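Local atomic coordinates of Myo-inositol phosphohydrolase (PDB entry 4WU3), a protein that probably removes phosphate groups from inositol hexakisphosphate and related inositol phosphates, as a phytase of the protein tyrosine phosphatase-like family. Residues Asn63-Ser68 against Ile277-Leu282. The protein carries 2 engineered substitutions. Sequence-based numbering, arbitrary orientation.
Sequences NFRMGS and IGIVDL
Arg65 and Ile277 meet where strand 65-66, at the edge of the mixed five-stranded sheet of the N-terminal one of two PTP-like domains, runs alongside the loop leaving helix 267-276. Next to them is the PTP-type P-loop between strand 237-241 and helix 247-261: Asn63 ND2 and Arg65 NH1 bond to its carbonyls, Ala244 O and Gly245 O, which ties this edge strand to the phosphate-binding loop. The carbonyl oxygen of Ile277 rests on the aliphatic root of Arg65, with O 3.2 Å from CB. From there the arginine chain bends at chi2 (-84°) and carries its guanidinium along Gly278, whose CA lies over one face. NH1 also gives a nearly straight hydrogen bond, 163° at the hydrogen, to O of Asn63, 3.0 Å away and in the guanidinium plane. With an alanine here, the carbonyls of Asn63 and Gly245 would probably lose their shared donor, and a gap would open beside Gly278 CA. Toward the Gly67 end of the strand, CD1 of Ile277 comes within 3.8 Å of Met66 O. Ile279, about 9 Å by its side chain from a bound inositol tetrakisphosphate, crosses the Asn63 side chain at about a right angle, its CG2 4.0 Å from CG of Asn63.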
ATOM      1  N   ASN A  63       2.943 -10.309  24.633  1.00  9.94           N
ATOM      2  CA  ASN A  63       3.011  -8.861  24.487  1.00 10.47           C
ATOM      3  C   ASN A  63       2.051  -8.105  25.377  1.00 10.36           C
ATOM      4  O   ASN A  63       1.642  -6.996  25.047  1.00 12.61           O
ATOM      5  CB  ASN A  63       2.782  -8.466  23.019  1.00 10.57           C
ATOM      6  CG  ASN A  63       3.973  -8.802  22.153  1.00 11.06           C
ATOM      7  OD1 ASN A  63       5.118  -8.685  22.599  1.00 10.41           O
ATOM      8  ND2 ASN A  63       3.717  -9.249  20.924  1.00 10.81           N
ATOM      9  N   PHE A  64       1.694  -8.687  26.509  1.00 10.06           N
ATOM     10  CA  PHE A  64       0.844  -7.980  27.446  1.00 10.35           C
ATOM     11  C   PHE A  64       1.570  -6.752  28.004  1.00 10.98           C
ATOM     12  O   PHE A  64       2.734  -6.830  28.381  1.00 12.90           O
ATOM     13  CB  PHE A  64       0.424  -8.872  28.610  1.00  9.81           C
ATOM     14  CG  PHE A  64      -0.407  -8.149  29.625  1.00 10.52           C
ATOM     15  CD1 PHE A  64      -1.783  -8.065  29.481  1.00 10.52           C
ATOM     16  CD2 PHE A  64       0.189  -7.506  30.688  1.00 10.24           C
ATOM     17  CE1 PHE A  64      -2.545  -7.369  30.391  1.00 10.03           C
ATOM     18  CE2 PHE A  64      -0.572  -6.812  31.601  1.00 10.26           C
ATOM     19  CZ  PHE A  64      -1.938  -6.738  31.451  1.00  9.58           C
ATOM     20  N   ARG A  65       0.885  -5.621  28.066  1.00 11.05           N
ATOM     21  CA  ARG A  65       1.413  -4.482  28.805  1.00 11.37           C
ATOM     22  C   ARG A  65       0.284  -3.615  29.304  1.00 12.14           C
ATOM     23  O   ARG A  65      -0.806  -3.610  28.741  1.00 11.95           O
ATOM     24  CB  ARG A  65       2.375  -3.642  27.963  1.00 12.30           C
ATOM     25  CG  ARG A  65       1.736  -2.868  26.810  1.00 12.06           C
ATOM     26  CD  ARG A  65       1.583  -3.742  25.575  1.00 11.26           C
ATOM     27  NE  ARG A  65       1.517  -2.961  24.346  1.00 10.49           N
ATOM     28  CZ  ARG A  65       1.381  -3.491  23.134  1.00 10.14           C
ATOM     29  NH1 ARG A  65       1.284  -4.798  22.983  1.00 10.91           N
ATOM     30  NH2 ARG A  65       1.333  -2.719  22.072  1.00 10.09           N
ATOM     31  N   MET A  66       0.549  -2.915  30.397  1.00 12.53           N
ATOM     32  CA  MET A  66      -0.361  -1.915  30.899  1.00 13.02           C
ATOM     33  C   MET A  66       0.238  -0.552  30.609  1.00 12.42           C
ATOM     34  O   MET A  66       1.446  -0.413  30.484  1.00  9.55           O
ATOM     35  CB  MET A  66      -0.582  -2.106  32.391  1.00 16.69           C
ATOM     36  CG  MET A  66      -1.550  -3.242  32.679  1.00 18.83           C
ATOM     37  SD  MET A  66      -1.566  -3.716  34.395  1.00 25.57           S
ATOM     38  CE  MET A  66      -2.013  -2.191  35.215  1.00 26.44           C
ATOM     39  N   GLY A  67      -0.621   0.448  30.486  1.00 12.90           N
ATOM     40  CA  GLY A  67      -0.176   1.793  30.168  1.00 13.59           C
ATOM     41  C   GLY A  67       0.744   2.370  31.214  1.00 13.53           C
ATOM     42  O   GLY A  67       1.543   3.267  30.923  1.00 15.18           O
ATOM     43  N   SER A  68       0.632   1.855  32.435  1.00 13.58           N
ATOM     44  CA  SER A  68       1.446   2.330  33.557  1.00 13.96           C
ATOM     45  C   SER A  68       2.778   1.587  33.683  1.00 13.93           C
ATOM     46  O   SER A  68       3.559   1.864  34.589  1.00 13.57           O
ATOM     47  CB  SER A  68       0.662   2.215  34.874  1.00 13.55           C
ATOM     48  OG  SER A  68       0.261   0.878  35.139  1.00 13.07           O
ATOM     49  N   ILE A 277       7.060   0.583  26.315  1.00 12.01           N
ATOM     50  CA  ILE A 277       6.281  -0.336  27.150  1.00 12.14           C
ATOM     51  C   ILE A 277       5.717  -1.502  26.331  1.00 12.65           C
ATOM     52  O   ILE A 277       5.108  -2.428  26.872  1.00 13.49           O
ATOM     53  CB  ILE A 277       5.112   0.378  27.850  1.00 10.56           C
ATOM     54  CG1 ILE A 277       4.076   0.830  26.823  1.00 10.22           C
ATOM     55  CG2 ILE A 277       5.630   1.555  28.660  1.00  9.87           C
ATOM     56  CD1 ILE A 277       2.788   1.340  27.418  1.00  9.99           C
ATOM     57  N   GLY A 278       5.927  -1.451  25.025  1.00 11.97           N
ATOM     58  CA  GLY A 278       5.388  -2.456  24.137  1.00 12.21           C
ATOM     59  C   GLY A 278       6.431  -3.111  23.255  1.00 11.92           C
ATOM     60  O   GLY A 278       7.496  -3.509  23.717  1.00 12.19           O
ATOM     61  N   ILE A 279       6.116  -3.217  21.973  1.00 11.91           N
ATOM     62  CA  ILE A 279       6.901  -4.027  21.055  1.00 13.04           C
ATOM     63  C   ILE A 279       7.098  -3.316  19.706  1.00 13.15           C
ATOM     64  O   ILE A 279       8.028  -3.635  18.964  1.00 13.88           O
ATOM     65  CB  ILE A 279       6.211  -5.407  20.876  1.00 13.33           C
ATOM     66  CG1 ILE A 279       6.975  -6.302  19.911  1.00 15.89           C
ATOM     67  CG2 ILE A 279       4.772  -5.240  20.419  1.00 13.07           C
ATOM     68  CD1 ILE A 279       8.300  -6.774  20.469  1.00 17.58           C
ATOM     69  N   VAL A 280       6.242  -2.337  19.400  1.00 12.38           N
ATOM     70  CA  VAL A 280       6.305  -1.656  18.106  1.00 12.99           C
ATOM     71  C   VAL A 280       6.452  -0.138  18.195  1.00 11.97           C
ATOM     72  O   VAL A 280       5.772   0.543  18.989  1.00 11.07           O
ATOM     73  CB  VAL A 280       5.069  -1.978  17.235  1.00 13.36           C
ATOM     74  CG1 VAL A 280       5.122  -1.206  15.927  1.00 14.62           C
ATOM     75  CG2 VAL A 280       5.004  -3.462  16.959  1.00 14.15           C
ATOM     76  N   ASP A 281       7.363   0.362  17.359  1.00 10.69           N
ATOM     77  CA  ASP A 281       7.541   1.788  17.088  1.00  9.69           C
ATOM     78  C   ASP A 281       6.922   2.119  15.717  1.00  9.04           C
ATOM     79  O   ASP A 281       7.483   1.812  14.667  1.00  7.72           O
ATOM     80  CB  ASP A 281       9.034   2.130  17.100  1.00 10.45           C
ATOM     81  CG  ASP A 281       9.308   3.611  16.902  1.00 11.51           C
ATOM     82  OD1 ASP A 281       8.379   4.377  16.541  1.00 11.68           O
ATOM     83  OD2 ASP A 281      10.475   4.001  17.105  1.00 11.56           O
ATOM     84  N   LEU A 282       5.754   2.744  15.741  1.00  8.89           N
ATOM     85  CA  LEU A 282       5.021   3.035  14.516  1.00  8.57           C
ATOM     86  C   LEU A 282       5.766   3.963  13.559  1.00  8.43           C
ATOM     87  O   LEU A 282       5.426   4.015  12.387  1.00  8.53           O
ATOM     88  CB  LEU A 282       3.654   3.634  14.854  1.00  8.48           C
ATOM     89  CG  LEU A 282       2.735   2.676  15.591  1.00  8.21           C
ATOM     90  CD1 LEU A 282       1.427   3.362  15.914  1.00  9.31           C
ATOM     91  CD2 LEU A 282       2.509   1.449  14.739  1.00  8.71           C
TER